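Local structure of DNA-binding response regulator (Paenisporosarcina sp. TG-14, 6JQS) at residues 10-21 with 62-73. The protein probably binds DNA as a transcription factor of the LuxR family, consistent with a role in regulating genes of spore formation. Sequence-based numbering, arbitrary orientation.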
# COMPACT_ATOMS: atom_id res chain seq x y z
N SER A 10 -6.85 13.13 -0.18
CA SER A 10 -6.54 11.85 -0.87
C SER A 10 -7.58 10.78 -0.50
O SER A 10 -8.44 11.05 0.36
CB SER A 10 -5.12 11.43 -0.54
OG SER A 10 -4.79 10.19 -1.14
N LEU A 11 -7.53 9.62 -1.16
CA LEU A 11 -8.38 8.42 -0.90
C LEU A 11 -7.67 7.54 0.13
O LEU A 11 -8.33 6.72 0.78
CB LEU A 11 -8.58 7.67 -2.22
CG LEU A 11 -9.89 6.90 -2.40
CD1 LEU A 11 -11.10 7.72 -1.96
CD2 LEU A 11 -10.05 6.44 -3.85
N LEU A 12 -6.35 7.73 0.27
CA LEU A 12 -5.47 7.03 1.24
C LEU A 12 -4.95 8.03 2.26
O LEU A 12 -4.71 9.21 1.89
CB LEU A 12 -4.23 6.45 0.56
CG LEU A 12 -4.40 5.78 -0.79
CD1 LEU A 12 -3.08 5.84 -1.55
CD2 LEU A 12 -4.85 4.34 -0.59
N THR A 13 -4.62 7.53 3.44
CA THR A 13 -3.75 8.21 4.42
C THR A 13 -2.33 8.17 3.86
O THR A 13 -2.10 7.30 2.97
CB THR A 13 -3.82 7.55 5.81
OG1 THR A 13 -3.07 6.33 5.77
CG2 THR A 13 -5.24 7.28 6.23
N GLY A 14 -1.48 9.09 4.33
CA GLY A 14 -0.03 9.12 4.13
C GLY A 14 0.60 7.76 4.43
O GLY A 14 1.50 7.33 3.69
N ARG A 15 0.14 7.09 5.49
CA ARG A 15 0.74 5.80 5.88
C ARG A 15 0.44 4.76 4.80
O ARG A 15 1.39 4.11 4.42
CB ARG A 15 0.25 5.34 7.25
CG ARG A 15 0.78 3.97 7.63
CD ARG A 15 0.90 3.81 9.13
NE ARG A 15 2.12 4.43 9.66
CZ ARG A 15 2.33 4.63 10.96
NH1 ARG A 15 3.45 5.20 11.38
NH2 ARG A 15 1.40 4.27 11.84
N GLU A 16 -0.83 4.61 4.39
CA GLU A 16 -1.31 3.66 3.34
C GLU A 16 -0.53 3.94 2.05
O GLU A 16 -0.04 3.01 1.46
CB GLU A 16 -2.82 3.82 3.11
CG GLU A 16 -3.74 3.12 4.13
CD GLU A 16 -5.23 3.51 3.98
OE1 GLU A 16 -5.45 4.66 3.56
OE2 GLU A 16 -6.17 2.63 4.18
N ARG A 17 -0.40 5.20 1.63
CA ARG A 17 0.39 5.55 0.40
C ARG A 17 1.85 5.12 0.57
O ARG A 17 2.40 4.53 -0.35
CB ARG A 17 0.32 7.05 0.09
CG ARG A 17 1.10 7.43 -1.17
CD ARG A 17 1.16 8.93 -1.48
NE ARG A 17 -0.17 9.50 -1.56
CZ ARG A 17 -0.82 10.06 -0.54
NH1 ARG A 17 -0.27 10.15 0.65
NH2 ARG A 17 -2.04 10.54 -0.71
N GLU A 18 2.45 5.33 1.73
CA GLU A 18 3.87 4.92 1.94
C GLU A 18 3.98 3.40 1.89
O GLU A 18 5.01 2.91 1.44
CB GLU A 18 4.46 5.28 3.30
CG GLU A 18 4.67 6.75 3.57
CD GLU A 18 5.03 6.94 5.05
OE1 GLU A 18 4.17 7.40 5.83
OE2 GLU A 18 6.17 6.57 5.41
N ILE A 19 3.03 2.67 2.48
CA ILE A 19 3.08 1.18 2.39
C ILE A 19 3.06 0.71 0.92
O ILE A 19 3.85 -0.22 0.56
CB ILE A 19 1.96 0.54 3.22
CG1 ILE A 19 2.21 0.72 4.71
CG2 ILE A 19 1.82 -0.93 2.81
CD1 ILE A 19 0.95 0.48 5.58
N PHE A 20 2.14 1.20 0.11
CA PHE A 20 1.99 0.78 -1.30
C PHE A 20 3.20 1.27 -2.12
O PHE A 20 3.57 0.54 -3.05
CB PHE A 20 0.66 1.22 -1.89
CG PHE A 20 -0.49 0.32 -1.50
CD1 PHE A 20 -0.75 -0.81 -2.25
CD2 PHE A 20 -1.17 0.49 -0.31
CE1 PHE A 20 -1.70 -1.73 -1.84
CE2 PHE A 20 -2.16 -0.43 0.07
CZ PHE A 20 -2.41 -1.53 -0.70
N GLN A 21 3.75 2.46 -1.85
CA GLN A 21 5.00 2.90 -2.57
C GLN A 21 6.14 1.91 -2.29
O GLN A 21 6.92 1.63 -3.19
CB GLN A 21 5.40 4.33 -2.19
CG GLN A 21 6.46 4.89 -3.13
CD GLN A 21 6.00 4.95 -4.57
OE1 GLN A 21 5.21 5.80 -4.97
NE2 GLN A 21 6.35 3.95 -5.35
N ALA A 62 -4.58 -3.43 -6.59
CA ALA A 62 -4.51 -2.23 -5.71
C ALA A 62 -3.40 -1.28 -6.21
O ALA A 62 -3.71 -0.12 -6.43
CB ALA A 62 -4.29 -2.57 -4.26
N ILE A 63 -2.18 -1.77 -6.37
CA ILE A 63 -1.02 -1.00 -6.94
C ILE A 63 -1.45 -0.34 -8.26
O ILE A 63 -1.23 0.85 -8.38
CB ILE A 63 0.24 -1.89 -7.09
CG1 ILE A 63 0.71 -2.35 -5.71
CG2 ILE A 63 1.36 -1.20 -7.84
CD1 ILE A 63 1.64 -3.55 -5.66
N LEU A 64 -1.98 -1.10 -9.21
CA LEU A 64 -2.29 -0.60 -10.57
C LEU A 64 -3.39 0.46 -10.43
O LEU A 64 -3.29 1.49 -11.14
CB LEU A 64 -2.68 -1.73 -11.52
CG LEU A 64 -1.58 -2.78 -11.78
CD1 LEU A 64 -2.13 -3.95 -12.53
CD2 LEU A 64 -0.39 -2.18 -12.52
N GLU A 65 -4.37 0.26 -9.54
CA GLU A 65 -5.45 1.28 -9.31
C GLU A 65 -4.87 2.60 -8.82
O GLU A 65 -5.23 3.68 -9.40
CB GLU A 65 -6.55 0.78 -8.38
CG GLU A 65 -7.58 -0.03 -9.12
CD GLU A 65 -8.38 0.73 -10.17
OE1 GLU A 65 -9.16 1.66 -9.78
OE2 GLU A 65 -8.22 0.42 -11.35
N LEU A 66 -3.93 2.52 -7.88
CA LEU A 66 -3.29 3.69 -7.23
C LEU A 66 -2.28 4.34 -8.21
O LEU A 66 -2.19 5.57 -8.19
CB LEU A 66 -2.64 3.29 -5.92
CG LEU A 66 -3.57 2.76 -4.82
CD1 LEU A 66 -2.76 2.21 -3.67
CD2 LEU A 66 -4.51 3.85 -4.36
N LEU A 67 -1.59 3.59 -9.08
CA LEU A 67 -0.82 4.20 -10.22
C LEU A 67 -1.79 4.91 -11.17
O LEU A 67 -1.47 6.06 -11.58
CB LEU A 67 -0.01 3.14 -10.99
CG LEU A 67 1.17 2.53 -10.25
CD1 LEU A 67 1.58 1.21 -10.87
CD2 LEU A 67 2.35 3.53 -10.17
N ARG A 68 -2.95 4.33 -11.50
CA ARG A 68 -3.92 4.97 -12.44
C ARG A 68 -4.48 6.26 -11.83
O ARG A 68 -4.82 7.17 -12.59
CB ARG A 68 -5.11 4.05 -12.70
CG ARG A 68 -4.82 2.94 -13.69
CD ARG A 68 -5.84 1.84 -13.59
NE ARG A 68 -5.36 0.71 -14.35
CZ ARG A 68 -5.50 -0.58 -13.98
NH1 ARG A 68 -6.10 -0.94 -12.87
NH2 ARG A 68 -4.99 -1.53 -14.73
N LEU A 69 -4.57 6.33 -10.51
CA LEU A 69 -5.14 7.51 -9.78
C LEU A 69 -4.09 8.58 -9.52
O LEU A 69 -4.45 9.58 -8.89
CB LEU A 69 -5.72 7.07 -8.43
CG LEU A 69 -7.05 6.32 -8.46
CD1 LEU A 69 -7.38 5.83 -7.06
CD2 LEU A 69 -8.18 7.17 -8.98
N GLY A 70 -2.82 8.34 -9.84
CA GLY A 70 -1.70 9.27 -9.61
C GLY A 70 -1.21 9.28 -8.17
O GLY A 70 -0.41 10.15 -7.85
N GLU A 71 -1.58 8.28 -7.35
CA GLU A 71 -1.17 8.22 -5.93
C GLU A 71 0.22 7.63 -5.71
O GLU A 71 0.78 7.83 -4.61
CB GLU A 71 -2.17 7.38 -5.13
CG GLU A 71 -3.46 8.12 -4.90
CD GLU A 71 -3.35 9.38 -4.03
OE1 GLU A 71 -4.36 10.11 -3.96
OE2 GLU A 71 -2.27 9.65 -3.44
N LEU A 72 0.73 6.84 -6.65
CA LEU A 72 2.04 6.18 -6.53
C LEU A 72 2.87 6.57 -7.77
O LEU A 72 2.27 6.81 -8.80
CB LEU A 72 1.86 4.66 -6.47
CG LEU A 72 1.03 4.08 -5.32
CD1 LEU A 72 0.87 2.57 -5.51
CD2 LEU A 72 1.65 4.38 -3.99
N SER A 73 4.18 6.44 -7.68
CA SER A 73 5.08 6.43 -8.87
C SER A 73 5.59 5.02 -9.09
O SER A 73 5.81 4.32 -8.11
CB SER A 73 6.24 7.34 -8.68
OG SER A 73 6.83 7.09 -7.42
O HOH W 1 3.82 7.80 -3.36
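Phe20 of helix 14-24 lies against Ile63 and Leu66 of helix 59-68, Gln21 against Leu72 and Ser73; the axes of segments 14-21 and 62-68 pass 11.0 Å apart at 114°, and the chain turns back through a Schellman motif at Gly70 to run beside the first helix. Leu66 divides its methyls: CD1 sits over one face of the Phe20 ring, 4.0 Å from its centroid, in a CH-pi contact, while CD2 meets Leu12 CD1 tip to tip at 3.7 Å. Ile63 CG1 lies at the ring edge, and Leu72 CD1 packs on Phe20 CB (3.9 Å). Such packing joins the first and last helices of the four-helix LuxR-type helix-turn-helix domain. Toward the surface, Arg17 forms a side-on salt bridge with Glu71, NE (2.8 Å) and NH2 both donating to OE2, which lies nearly in the guanidinium plane although the carboxylate is turned 39° from it. Poorly ordered Ser10 offers OG to OE1 from above the carboxylate plane. Gln21, bent at chi2 (60°), presents its amide to Ser73: NE2 donates to Ser73 O at 2.8 Å, and OE1 takes Ser73 N on an in-plane lone pair at 3.0 Å, Ser73 OG from above the carbonyl plane, and a water bridging to Glu71 O.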